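Local coordinates for protein putative nucleotidyltransferase (PDB 2RFF) that probably transfers a nucleotidyl group to a substrate, as expected of a small nucleotidyltransferase-domain protein, at residues E10-M15 with G45-T50; E24-S29 with Y72-F77; E35-G40 with K96-F101; S51-L56 with G80-I85. One frame throughout, in Å; residues are numbered along the deposited sequence. Where two conformers were deposited one is given.

Overall arrangement
Two of the four contacts build one mixed sheet; the other two pack helix 6-29 against a loop and against the end of helix 67-74. Those two, interactions 1 and 2, have centres about 23 Å apart, on opposite sides of the chain's centre. Interactions 3 and 4, centres about 11 Å apart, meet where strand 33-39 pairs with strand 53-59. Along the chain the segments of interactions 1, 2 and 3 alternate. Interaction 1 closes before interaction 4 opens, and interaction 4 is nested in the loop closed by interaction 3. Interaction 4 touches interaction 1 through N81 and T50, and interaction 2 through Y84 and V74. It holds the paired aspartates expected of the nucleotidyltransferase fold.

Interaction 1: residues E10-M15 with G45-T50; sequences ESQIRM and GDYLDT
Q12 turns CG opposite its backbone N (chi1 -171°) and then bends, which lays its amide flat over the ring of Y47. Y47 swings to meet it with CG set between its own backbone N and carbonyl carbon (chi1 65°). The two planes are 2° apart, so amide and ring are stacked. Q12 OE1 lies 3.5 Å above the plane of the Y47 ring, offset toward the CE2-CZ rim. Further back, Q12 CB touches Y47 OH at 3.5 Å. R42 NH1 bonds to Q12 OE1 and helps hold the amide in place. K4 makes a separate cation-pi contact with the Y47 ring.

The preceding residue, S11, meets the backbone of D49. S11 CB is 3.2 Å from D49 O. S11 OG is satisfied elsewhere, by A8 O and R42 NH1. The carboxylate of D49 leads away to S7. No direct hydrogen bond spans the two segments. A water fills part of that role: it donates to D49 O at 2.8 Å and takes a weak bond of 3.4 Å from R14 NH2. It sits at the edge of the R14 guanidinium, whose face rests on S11 CA.

The contact fixes the loop between helix 41-44 and strand 53-59 against helix 6-29. In the nucleotidyltransferase fold this loop joins the Gly-Ser motif, G40 and S41 here, to the Asp-x-Asp strand.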
loop_
_atom_site.group_PDB
_atom_site.type_symbol
_atom_site.label_atom_id
_atom_site.label_comp_id
_atom_site.label_asym_id
_atom_site.label_seq_id
_atom_site.Cartn_x
_atom_site.Cartn_y
_atom_site.Cartn_z
ATOM N N GLU A 10 14.666 -8.845 -6.541
ATOM C CA GLU A 10 13.745 -8.981 -7.684
ATOM C C GLU A 10 12.288 -9.019 -7.211
ATOM O O GLU A 10 11.430 -8.412 -7.859
ATOM C CB GLU A 10 14.074 -10.192 -8.560
ATOM C CG GLU A 10 15.376 -10.050 -9.338
ATOM C CD GLU A 10 15.851 -11.348 -10.033
ATOM O OE1 GLU A 10 15.104 -12.353 -10.110
ATOM O OE2 GLU A 10 16.999 -11.343 -10.514
ATOM N N SER A 11 12.020 -9.688 -6.078
ATOM C CA SER A 11 10.665 -9.747 -5.523
ATOM C C SER A 11 10.227 -8.381 -5.040
ATOM O O SER A 11 9.061 -8.066 -5.155
ATOM C CB SER A 11 10.521 -10.764 -4.394
ATOM O OG SER A 11 11.100 -10.277 -3.184
ATOM N N GLN A 12 11.146 -7.592 -4.494
ATOM C CA GLN A 12 10.803 -6.224 -4.019
ATOM C C GLN A 12 10.378 -5.349 -5.209
ATOM O O GLN A 12 9.355 -4.667 -5.165
ATOM C CB GLN A 12 11.979 -5.576 -3.277
ATOM C CG GLN A 12 11.657 -4.238 -2.555
ATOM C CD GLN A 12 10.818 -4.406 -1.281
ATOM O OE1 GLN A 12 10.194 -5.456 -1.025
ATOM N NE2 GLN A 12 10.828 -3.353 -0.443
ATOM N N ILE A 13 11.143 -5.426 -6.299
ATOM C CA ILE A 13 10.844 -4.694 -7.523
ATOM C C ILE A 13 9.487 -5.116 -8.084
ATOM O O ILE A 13 8.617 -4.279 -8.338
ATOM C CB ILE A 13 11.966 -4.857 -8.589
ATOM C CG1 ILE A 13 13.270 -4.249 -8.067
ATOM C CG2 ILE A 13 11.615 -4.149 -9.889
ATOM C CD1 ILE A 13 14.501 -4.597 -8.871
ATOM N N ARG A 14 9.281 -6.422 -8.230
ATOM C CA ARG A 14 8.033 -6.951 -8.733
ATOM C C ARG A 14 6.818 -6.571 -7.865
ATOM O O ARG A 14 5.770 -6.170 -8.371
ATOM C CB ARG A 14 8.162 -8.479 -8.843
ATOM C CG ARG A 14 6.990 -9.200 -9.347
ATOM C CD ARG A 14 7.312 -10.653 -9.600
ATOM N NE ARG A 14 7.689 -11.373 -8.376
ATOM C CZ ARG A 14 8.900 -11.871 -8.042
ATOM N NH1 ARG A 14 9.990 -11.775 -8.810
ATOM N NH2 ARG A 14 9.019 -12.492 -6.879
HETATM N N MSE A 15 6.993 -6.608 -6.549
HETATM C CA MSE A 15 5.881 -6.332 -5.608
HETATM C C MSE A 15 5.529 -4.844 -5.572
HETATM O O MSE A 15 4.365 -4.497 -5.488
HETATM C CB MSE A 15 6.166 -6.887 -4.215
HETATM C CG MSE A 15 6.164 -8.404 -4.121
HETATM SE SE MSE A 15 4.574 -9.218 -3.431
HETATM C CE MSE A 15 3.327 -8.839 -4.817
ATOM N N GLY A 45 12.142 -3.938 6.023
ATOM C CA GLY A 45 13.358 -4.565 5.519
ATOM C C GLY A 45 13.501 -6.030 5.857
ATOM O O GLY A 45 14.327 -6.694 5.219
ATOM N N ASP A 46 12.692 -6.563 6.777
ATOM C CA ASP A 46 12.791 -7.973 7.233
ATOM C C ASP A 46 11.980 -8.962 6.387
ATOM O O ASP A 46 11.423 -9.916 6.906
ATOM C CB ASP A 46 12.436 -8.092 8.723
ATOM C CG ASP A 46 11.027 -7.667 9.042
ATOM O OD1 ASP A 46 10.560 -6.721 8.424
ATOM O OD2 ASP A 46 10.369 -8.272 9.903
ATOM N N TYR A 47 11.922 -8.716 5.082
ATOM C CA TYR A 47 11.155 -9.531 4.155
ATOM C C TYR A 47 11.992 -10.609 3.531
ATOM O O TYR A 47 13.225 -10.529 3.478
ATOM C CB TYR A 47 10.538 -8.675 3.040
ATOM C CG TYR A 47 11.506 -7.997 2.079
ATOM C CD1 TYR A 47 11.944 -8.642 0.917
ATOM C CD2 TYR A 47 11.961 -6.708 2.306
ATOM C CE1 TYR A 47 12.814 -8.041 0.035
ATOM C CE2 TYR A 47 12.831 -6.085 1.404
ATOM C CZ TYR A 47 13.263 -6.766 0.261
ATOM O OH TYR A 47 14.133 -6.112 -0.599
ATOM N N LEU A 48 11.262 -11.606 3.041
ATOM C CA LEU A 48 11.799 -12.713 2.280
ATOM C C LEU A 48 11.353 -12.511 0.855
ATOM O O LEU A 48 10.410 -11.761 0.591
ATOM C CB LEU A 48 11.201 -14.012 2.779
ATOM C CG LEU A 48 11.581 -14.485 4.186
ATOM C CD1 LEU A 48 10.726 -15.668 4.650
ATOM C CD2 LEU A 48 13.043 -14.859 4.230
ATOM N N ASP A 49 11.953 -13.255 -0.074
ATOM C CA ASP A 49 11.500 -13.197 -1.471
ATOM C C ASP A 49 10.015 -13.621 -1.642
ATOM O O ASP A 49 9.340 -13.156 -2.540
ATOM C CB ASP A 49 12.416 -13.989 -2.435
ATOM C CG ASP A 49 12.539 -15.475 -2.097
ATOM O OD1 ASP A 49 12.093 -15.947 -1.043
ATOM O OD2 ASP A 49 13.140 -16.191 -2.930
ATOM N N THR A 50 9.514 -14.466 -0.754
ATOM C CA THR A 50 8.124 -14.946 -0.759
ATOM C C THR A 50 7.114 -14.074 0.026
ATOM O O THR A 50 5.911 -14.371 0.095
ATOM C CB THR A 50 8.073 -16.375 -0.132
ATOM O OG1 THR A 50 8.739 -16.354 1.138
ATOM C CG2 THR A 50 8.779 -17.393 -1.047
HETATM O O HOH W 1 7.046 -12.913 -4.119
#

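Interaction 2: residues E24-S29 with Y72-F77; sequences EEVASS and YMVSRF
The ring of F77 is covered on both faces. On one, V26 CG2 makes a CH-pi contact, 4.0 Å from the F77 ring centroid and 25° off the normal. On the opposite face lies R76 CG, from the same segment as the ring. E25 CB packs 3.6 Å from F77 CD1, and E25 OE1 comes in at the ring edge, in plane. S29 OG approaches the far end of the ring obliquely, 3.4 Å from F77 CZ. The guanidinium of R76 has F77 CE2 over one face and a water in plane at its edge. That water accepts from R76 NH2 at 3.0 Å and donates to S29 OG at 2.8 Å, bridging the segments beyond the ring.

E25 OE1 has its charged partner outside, in a salt bridge to R79. Deeper in, V26 turns its other methyl, CG1, to V74 CG1 at 4.1 Å. With an alanine at F77 the ring would be gone, and V26 CG2 and the CB of E25 would probably face a gap between the two segments.

V26 and V74 also rest on F59 of strand 53-59, and V74 reaches Y84 and V86 of strand 82-88. The contact packs the C-terminal part of helix 6-29 against the end of helix 67-74 and the residues that follow it, on one side of the sheet. Both helices lie over the strands, as in a layered alpha/beta fold.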
loop_
_atom_site.group_PDB
_atom_site.type_symbol
_atom_site.label_atom_id
_atom_site.label_comp_id
_atom_site.label_asym_id
_atom_site.label_seq_id
_atom_site.Cartn_x
_atom_site.Cartn_y
_atom_site.Cartn_z
ATOM N N GLU A 24 -2.746 2.847 -8.954
ATOM C CA GLU A 24 -3.209 3.596 -10.142
ATOM C C GLU A 24 -4.700 3.436 -10.364
ATOM O O GLU A 24 -5.402 4.400 -10.626
ATOM C CB GLU A 24 -2.468 3.133 -11.416
ATOM C CG GLU A 24 -1.070 3.662 -11.444
ATOM C CD GLU A 24 -0.229 3.207 -12.618
ATOM O OE1 GLU A 24 -0.436 2.073 -13.140
ATOM O OE2 GLU A 24 0.677 4.015 -12.987
ATOM N N GLU A 25 -5.176 2.215 -10.203
ATOM C CA GLU A 25 -6.576 1.912 -10.405
ATOM C C GLU A 25 -7.440 2.520 -9.315
ATOM O O GLU A 25 -8.438 3.159 -9.597
ATOM C CB GLU A 25 -6.814 0.401 -10.485
ATOM C CG GLU A 25 -6.132 -0.216 -11.679
ATOM C CD GLU A 25 -6.223 -1.702 -11.697
ATOM O OE1 GLU A 25 -6.982 -2.302 -10.928
ATOM O OE2 GLU A 25 -5.517 -2.302 -12.517
ATOM N N VAL A 26 -7.058 2.297 -8.061
ATOM C CA VAL A 26 -7.774 2.881 -6.887
ATOM C C VAL A 26 -7.776 4.419 -6.916
ATOM O O VAL A 26 -8.830 5.026 -6.785
ATOM C CB VAL A 26 -7.273 2.316 -5.550
ATOM C CG1 VAL A 26 -8.035 2.939 -4.360
ATOM C CG2 VAL A 26 -7.392 0.797 -5.539
ATOM N N ALA A 27 -6.625 5.020 -7.197
ATOM C CA ALA A 27 -6.510 6.500 -7.247
ATOM C C ALA A 27 -7.404 7.106 -8.364
ATOM O O ALA A 27 -7.969 8.137 -8.207
ATOM C CB ALA A 27 -5.081 6.924 -7.440
ATOM N N SER A 28 -7.544 6.395 -9.474
ATOM C CA SER A 28 -8.408 6.847 -10.597
ATOM C C SER A 28 -9.895 6.686 -10.272
ATOM O O SER A 28 -10.734 7.361 -10.873
ATOM C CB SER A 28 -8.078 6.120 -11.906
ATOM O OG SER A 28 -8.582 4.792 -11.940
ATOM N N SER A 29 -10.216 5.792 -9.339
ATOM C CA SER A 29 -11.572 5.466 -8.949
ATOM C C SER A 29 -12.160 6.271 -7.803
ATOM O O SER A 29 -13.391 6.377 -7.714
ATOM C CB SER A 29 -11.659 3.964 -8.638
ATOM O OG SER A 29 -11.406 3.141 -9.785
ATOM N N TYR A 72 -14.862 -3.205 1.031
ATOM C CA TYR A 72 -15.593 -3.263 -0.261
ATOM C C TYR A 72 -15.088 -2.176 -1.206
ATOM O O TYR A 72 -15.145 -2.366 -2.401
ATOM C CB TYR A 72 -17.106 -3.136 -0.005
ATOM C CG TYR A 72 -18.058 -3.475 -1.167
ATOM C CD1 TYR A 72 -18.290 -4.813 -1.521
ATOM C CD2 TYR A 72 -18.790 -2.470 -1.858
ATOM C CE1 TYR A 72 -19.203 -5.145 -2.561
ATOM C CE2 TYR A 72 -19.682 -2.799 -2.930
ATOM C CZ TYR A 72 -19.896 -4.130 -3.247
ATOM O OH TYR A 72 -20.751 -4.476 -4.267
HETATM N N MSE A 73 -14.577 -1.043 -0.677
HETATM C CA MSE A 73 -14.047 0.047 -1.533
HETATM C C MSE A 73 -12.904 -0.391 -2.432
HETATM O O MSE A 73 -12.815 0.018 -3.589
HETATM C CB MSE A 73 -13.471 1.236 -0.737
HETATM C CG MSE A 73 -14.386 1.968 0.231
HETATM SE SE MSE A 73 -13.551 3.433 1.116
HETATM C CE MSE A 73 -13.370 4.547 -0.461
ATOM N N VAL A 74 -12.006 -1.209 -1.891
ATOM C CA VAL A 74 -10.808 -1.642 -2.623
ATOM C C VAL A 74 -10.737 -3.105 -2.995
ATOM O O VAL A 74 -9.931 -3.458 -3.834
ATOM C CB VAL A 74 -9.524 -1.233 -1.840
ATOM C CG1 VAL A 74 -9.545 0.294 -1.585
ATOM C CG2 VAL A 74 -9.355 -2.001 -0.509
ATOM N N SER A 75 -11.585 -3.943 -2.398
ATOM C CA SER A 75 -11.553 -5.406 -2.594
ATOM C C SER A 75 -11.321 -5.873 -3.996
ATOM O O SER A 75 -10.415 -6.681 -4.243
ATOM C CB SER A 75 -12.861 -6.032 -2.107
ATOM O OG SER A 75 -12.789 -7.439 -2.248
ATOM N N ARG A 76 -12.121 -5.350 -4.919
ATOM C CA ARG A 76 -12.008 -5.808 -6.320
ATOM C C ARG A 76 -10.729 -5.459 -7.068
ATOM O O ARG A 76 -10.456 -6.045 -8.106
ATOM C CB ARG A 76 -13.212 -5.402 -7.172
ATOM C CG ARG A 76 -13.349 -3.968 -7.543
ATOM C CD ARG A 76 -14.437 -3.883 -8.591
ATOM N NE ARG A 76 -14.933 -2.527 -8.703
ATOM C CZ ARG A 76 -14.392 -1.560 -9.433
ATOM N NH1 ARG A 76 -13.275 -1.738 -10.130
ATOM N NH2 ARG A 76 -14.994 -0.375 -9.442
ATOM N N PHE A 77 -9.961 -4.515 -6.546
ATOM C CA PHE A 77 -8.693 -4.129 -7.125
ATOM C C PHE A 77 -7.531 -4.970 -6.629
ATOM O O PHE A 77 -6.451 -4.895 -7.205
ATOM C CB PHE A 77 -8.383 -2.669 -6.768
ATOM C CG PHE A 77 -9.419 -1.686 -7.250
ATOM C CD1 PHE A 77 -9.347 -1.116 -8.510
ATOM C CD2 PHE A 77 -10.435 -1.274 -6.401
ATOM C CE1 PHE A 77 -10.313 -0.178 -8.939
ATOM C CE2 PHE A 77 -11.398 -0.359 -6.809
ATOM C CZ PHE A 77 -11.330 0.199 -8.090
HETATM O O HOH W 2 -13.204 1.401 -11.092
#

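Interaction 3: residues E35-G40 with K96-F101; sequences EVYIFG and KDKVLF
K98 runs out along one face of the Y37 ring. Its CB starts 3.4 Å from I38 O. Next, K98 CG meets Y37 CD2 at 3.7 Å, and K98 CD meets Y37 CG at 3.7 Å. K98 CE stands over the ring centre, a CH-pi contact of 3.7 Å to the Y37 centroid, 7° off the normal. The chain then bends (chi4 -61°), and K98 NZ ends 5.0 Å from that centroid in a cation-pi contact while bonding to V95 O.

L100 CD1 covers the opposite face, 3.6 Å from Y37 CZ, so the ring is sandwiched. Y37 OH donates to E35 OE1 at 2.6 Å from above the carboxylate plane.

I38 and V99 form an antiparallel hydrogen-bonded pair, and F101 N bonds to V36 O at 2.8 Å. I38 CD1 packs over the F101 ring. F101 and V36 also touch V23 of helix 6-29, while strand 33-39 bonds on its other edge to strand 53-59.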
loop_
_atom_site.group_PDB
_atom_site.type_symbol
_atom_site.label_atom_id
_atom_site.label_comp_id
_atom_site.label_asym_id
_atom_site.label_seq_id
_atom_site.Cartn_x
_atom_site.Cartn_y
_atom_site.Cartn_z
ATOM N N GLU A 35 -3.450 9.227 0.243
ATOM C CA GLU A 35 -2.116 8.680 0.440
ATOM C C GLU A 35 -2.194 7.175 0.417
ATOM O O GLU A 35 -3.224 6.597 0.778
ATOM C CB GLU A 35 -1.501 9.094 1.795
ATOM C CG GLU A 35 -1.143 10.572 1.906
ATOM C CD GLU A 35 -0.812 11.092 3.276
ATOM O OE1 GLU A 35 -0.817 10.366 4.289
ATOM O OE2 GLU A 35 -0.499 12.281 3.322
ATOM N N VAL A 36 -1.085 6.574 0.003
ATOM C CA VAL A 36 -0.909 5.133 0.125
ATOM C C VAL A 36 0.459 4.900 0.738
ATOM O O VAL A 36 1.445 5.534 0.346
ATOM C CB VAL A 36 -1.047 4.382 -1.208
ATOM C CG1 VAL A 36 -0.729 2.847 -1.108
ATOM C CG2 VAL A 36 -2.422 4.583 -1.780
ATOM N N TYR A 37 0.507 3.963 1.667
ATOM C CA TYR A 37 1.753 3.547 2.290
ATOM C C TYR A 37 1.965 2.043 2.040
ATOM O O TYR A 37 1.005 1.263 1.880
ATOM C CB TYR A 37 1.730 3.815 3.796
ATOM C CG TYR A 37 1.645 5.261 4.189
ATOM C CD1 TYR A 37 0.425 5.936 4.179
ATOM C CD2 TYR A 37 2.793 5.974 4.567
ATOM C CE1 TYR A 37 0.336 7.298 4.612
ATOM C CE2 TYR A 37 2.706 7.317 4.968
ATOM C CZ TYR A 37 1.469 7.968 4.926
ATOM O OH TYR A 37 1.306 9.266 5.303
ATOM N N ILE A 38 3.242 1.664 2.022
ATOM C CA ILE A 38 3.643 0.275 2.159
ATOM C C ILE A 38 3.960 0.088 3.657
ATOM O O ILE A 38 4.620 0.943 4.283
ATOM C CB ILE A 38 4.871 -0.096 1.310
ATOM C CG1 ILE A 38 4.639 0.283 -0.149
ATOM C CG2 ILE A 38 5.215 -1.590 1.506
ATOM C CD1 ILE A 38 3.335 -0.230 -0.758
ATOM N N PHE A 39 3.393 -0.941 4.273
ATOM C CA PHE A 39 3.707 -1.313 5.637
ATOM C C PHE A 39 4.189 -2.751 5.654
ATOM O O PHE A 39 4.386 -3.360 4.596
ATOM C CB PHE A 39 2.538 -1.021 6.606
ATOM C CG PHE A 39 1.307 -1.907 6.449
ATOM C CD1 PHE A 39 0.331 -1.609 5.523
ATOM C CD2 PHE A 39 1.082 -2.960 7.319
ATOM C CE1 PHE A 39 -0.828 -2.423 5.397
ATOM C CE2 PHE A 39 -0.078 -3.742 7.237
ATOM C CZ PHE A 39 -1.029 -3.483 6.273
ATOM N N GLY A 40 4.473 -3.251 6.843
ATOM C CA GLY A 40 4.920 -4.619 6.994
ATOM C C GLY A 40 6.368 -4.826 6.607
ATOM O O GLY A 40 7.139 -3.883 6.503
ATOM N N LYS A 96 2.286 1.977 12.298
ATOM C CA LYS A 96 3.618 2.476 12.510
ATOM C C LYS A 96 4.501 1.779 11.472
ATOM O O LYS A 96 4.087 0.859 10.750
ATOM C CB LYS A 96 4.110 2.121 13.924
ATOM C CG LYS A 96 3.093 2.311 15.095
ATOM C CD LYS A 96 2.422 3.683 15.162
ATOM N N ASP A 97 5.734 2.226 11.382
ATOM C CA ASP A 97 6.651 1.564 10.499
ATOM C C ASP A 97 5.955 1.376 9.159
ATOM O O ASP A 97 5.387 0.309 8.844
ATOM C CB ASP A 97 7.080 0.230 11.122
ATOM C CG ASP A 97 7.794 0.416 12.468
ATOM O OD1 ASP A 97 7.804 1.555 13.006
ATOM O OD2 ASP A 97 8.361 -0.575 12.973
ATOM N N LYS A 98 5.916 2.481 8.430
ATOM C CA LYS A 98 5.417 2.523 7.043
ATOM C C LYS A 98 6.183 3.498 6.177
ATOM O O LYS A 98 6.817 4.423 6.681
ATOM C CB LYS A 98 3.928 2.821 7.051
ATOM C CG LYS A 98 3.500 4.115 7.727
ATOM C CD LYS A 98 1.976 4.233 7.725
ATOM C CE LYS A 98 1.499 5.632 8.147
ATOM N NZ LYS A 98 1.944 5.953 9.503
ATOM N N VAL A 99 6.096 3.268 4.864
ATOM C CA VAL A 99 6.775 4.040 3.834
ATOM C C VAL A 99 5.745 4.697 2.923
ATOM O O VAL A 99 4.840 4.032 2.473
ATOM C CB VAL A 99 7.665 3.123 2.964
ATOM C CG1 VAL A 99 8.114 3.838 1.675
ATOM C CG2 VAL A 99 8.827 2.624 3.785
ATOM N N LEU A 100 5.860 6.015 2.709
ATOM C CA LEU A 100 4.976 6.723 1.802
ATOM C C LEU A 100 5.264 6.253 0.356
ATOM O O LEU A 100 6.364 6.336 -0.172
ATOM C CB LEU A 100 5.089 8.237 1.972
ATOM C CG LEU A 100 4.104 9.076 1.157
ATOM C CD1 LEU A 100 2.694 8.978 1.679
ATOM C CD2 LEU A 100 4.549 10.555 1.148
ATOM N N PHE A 101 4.209 5.771 -0.274
ATOM C CA PHE A 101 4.297 5.185 -1.596
ATOM C C PHE A 101 3.728 6.130 -2.638
ATOM O O PHE A 101 4.256 6.212 -3.744
ATOM C CB PHE A 101 3.525 3.856 -1.584
ATOM C CG PHE A 101 3.650 3.021 -2.845
ATOM C CD1 PHE A 101 4.879 2.457 -3.170
ATOM C CD2 PHE A 101 2.527 2.744 -3.630
ATOM C CE1 PHE A 101 4.985 1.649 -4.293
ATOM C CE2 PHE A 101 2.642 1.944 -4.779
ATOM C CZ PHE A 101 3.874 1.414 -5.121
HETATM O O HOH W 3 4.169 -2.061 9.622
#

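Interaction 4: residues S51-L56 with G80-I85; sequences SDIDIL and GNVDYI. With EDO (1,2-ethanediol), chain C.
Strands 53-56 and 82-85 are the two parallel strands of a beta-alpha-beta unit, joined through helix 67-74. The Asp-x-Asp pattern of nucleotidyltransferases falls at the start of the first: D52 just before the strand and D54 within it. In relatives these carboxylates usually bind metal; D83 is probably the third acid of that site.

Four backbone bonds join the strands: I53 N to N81 O, D83 N to I53 O, I55 N to D83 O and I85 N to I55 O, all 2.9 to 3.0 Å. On the face that bears D54 and D83, D54 OD1 lies 3.5 Å from D83 CB, and the two carboxylate planes are 65° apart. Y84 N bonds to D83 OD1 at 2.8 Å from above the carboxylate plane, which helps fix that group. A 1,2-ethanediol bonds weakly to D83 OD1 and sets its C2 3.5 Å above the plane of the Y84 ring.

On the other face I53 CG2 meets V82 CG2 at 3.8 Å, and I55 CD1 meets V82 CG1 at 3.8 Å. The Y84 ring packs on M71 and V74 of helix 67-74 and on I78. Replacing Y84 by an alanine would take away the ring and is likely to leave these three residues without their mate.

Helix 6-29 covers I53, I55 and V82. Strand 53-59 also pairs with strand 33-39, and strand 82-88 is outermost.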
loop_
_atom_site.group_PDB
_atom_site.type_symbol
_atom_site.label_atom_id
_atom_site.label_comp_id
_atom_site.label_asym_id
_atom_site.label_seq_id
_atom_site.Cartn_x
_atom_site.Cartn_y
_atom_site.Cartn_z
ATOM N N SER A 51 7.592 -13.020 0.667
ATOM C CA SER A 51 6.726 -12.172 1.473
ATOM C C SER A 51 5.677 -11.455 0.656
ATOM O O SER A 51 5.889 -11.135 -0.533
ATOM C CB SER A 51 7.538 -11.120 2.240
ATOM O OG SER A 51 8.453 -11.707 3.139
ATOM N N ASP A 52 4.505 -11.265 1.272
ATOM C CA ASP A 52 3.490 -10.488 0.571
ATOM C C ASP A 52 3.898 -9.019 0.649
ATOM O O ASP A 52 4.962 -8.672 1.210
ATOM C CB ASP A 52 2.082 -10.751 1.105
ATOM C CG ASP A 52 1.906 -10.354 2.536
ATOM O OD1 ASP A 52 2.816 -9.729 3.124
ATOM O OD2 ASP A 52 0.832 -10.694 3.065
ATOM N N ILE A 53 3.111 -8.167 0.008
ATOM C CA ILE A 53 3.315 -6.713 0.160
ATOM C C ILE A 53 2.023 -6.211 0.835
ATOM O O ILE A 53 0.904 -6.602 0.475
ATOM C CB ILE A 53 3.686 -5.954 -1.126
ATOM C CG1 ILE A 53 4.062 -4.511 -0.777
ATOM C CG2 ILE A 53 2.542 -5.926 -2.132
ATOM C CD1 ILE A 53 4.818 -3.816 -1.903
ATOM N N ASP A 54 2.187 -5.360 1.840
ATOM C CA ASP A 54 1.075 -4.813 2.615
ATOM C C ASP A 54 0.862 -3.357 2.247
ATOM O O ASP A 54 1.793 -2.547 2.355
ATOM C CB ASP A 54 1.386 -4.949 4.094
ATOM C CG ASP A 54 1.481 -6.376 4.537
ATOM O OD1 ASP A 54 0.665 -7.213 4.114
ATOM O OD2 ASP A 54 2.376 -6.704 5.326
ATOM N N ILE A 55 -0.373 -3.038 1.841
ATOM C CA ILE A 55 -0.717 -1.732 1.321
ATOM C C ILE A 55 -1.743 -1.072 2.214
ATOM O O ILE A 55 -2.796 -1.641 2.463
ATOM C CB ILE A 55 -1.281 -1.839 -0.111
ATOM C CG1 ILE A 55 -0.284 -2.568 -1.041
ATOM C CG2 ILE A 55 -1.583 -0.412 -0.652
ATOM C CD1 ILE A 55 -0.850 -2.706 -2.451
ATOM N N LEU A 56 -1.426 0.133 2.687
ATOM C CA LEU A 56 -2.338 0.960 3.482
ATOM C C LEU A 56 -2.913 2.038 2.571
ATOM O O LEU A 56 -2.167 2.887 2.085
ATOM C CB LEU A 56 -1.634 1.590 4.686
ATOM C CG LEU A 56 -2.434 2.677 5.404
ATOM C CD1 LEU A 56 -3.760 2.120 5.905
ATOM C CD2 LEU A 56 -1.594 3.337 6.480
ATOM N N GLY A 80 -2.845 -10.814 -6.523
ATOM C CA GLY A 80 -1.482 -11.194 -6.205
ATOM C C GLY A 80 -1.289 -11.397 -4.713
ATOM O O GLY A 80 -2.248 -11.418 -3.965
ATOM N N ASN A 81 -0.034 -11.458 -4.288
ATOM C CA ASN A 81 0.331 -11.757 -2.919
ATOM C C ASN A 81 0.357 -10.425 -2.148
ATOM O O ASN A 81 1.426 -9.892 -1.838
ATOM C CB ASN A 81 1.709 -12.425 -2.964
ATOM C CG ASN A 81 2.096 -13.003 -1.678
ATOM O OD1 ASN A 81 1.232 -13.389 -0.900
ATOM N ND2 ASN A 81 3.412 -13.109 -1.432
ATOM N N VAL A 82 -0.849 -9.912 -1.905
ATOM C CA VAL A 82 -1.081 -8.576 -1.365
ATOM C C VAL A 82 -2.073 -8.624 -0.219
ATOM O O VAL A 82 -3.065 -9.316 -0.258
ATOM C CB VAL A 82 -1.685 -7.635 -2.496
ATOM C CG1 VAL A 82 -2.133 -6.267 -1.908
ATOM C CG2 VAL A 82 -0.662 -7.387 -3.597
ATOM N N ASP A 83 -1.808 -7.877 0.835
ATOM C CA ASP A 83 -2.800 -7.656 1.909
ATOM C C ASP A 83 -2.893 -6.170 2.096
ATOM O O ASP A 83 -2.049 -5.427 1.591
ATOM C CB ASP A 83 -2.475 -8.420 3.183
ATOM C CG ASP A 83 -3.705 -8.624 4.096
ATOM O OD1 ASP A 83 -4.816 -8.201 3.758
ATOM O OD2 ASP A 83 -3.574 -9.284 5.145
ATOM N N TYR A 84 -3.972 -5.740 2.732
ATOM C CA TYR A 84 -4.225 -4.304 2.840
ATOM C C TYR A 84 -4.990 -3.871 4.080
ATOM O O TYR A 84 -5.619 -4.676 4.760
ATOM C CB TYR A 84 -4.982 -3.863 1.539
ATOM C CG TYR A 84 -6.392 -4.364 1.499
ATOM C CD1 TYR A 84 -6.687 -5.615 0.974
ATOM C CD2 TYR A 84 -7.439 -3.618 2.059
ATOM C CE1 TYR A 84 -7.998 -6.098 0.975
ATOM C CE2 TYR A 84 -8.745 -4.096 2.072
ATOM C CZ TYR A 84 -9.019 -5.331 1.510
ATOM O OH TYR A 84 -10.309 -5.797 1.533
ATOM N N ILE A 85 -4.949 -2.573 4.300
ATOM C CA ILE A 85 -5.766 -1.897 5.320
ATOM C C ILE A 85 -6.316 -0.616 4.658
ATOM O O ILE A 85 -5.606 0.013 3.870
ATOM C CB ILE A 85 -4.983 -1.477 6.591
ATOM C CG1 ILE A 85 -4.488 -2.741 7.303
ATOM C CG2 ILE A 85 -5.843 -0.629 7.594
ATOM C CD1 ILE A 85 -3.585 -2.470 8.462
HETATM C C1 EDO C . -8.431 -6.413 5.755
HETATM O O1 EDO C . -9.575 -6.639 6.609
HETATM C C2 EDO C . -8.472 -7.184 4.431
HETATM O O2 EDO C . -8.190 -8.590 4.562
#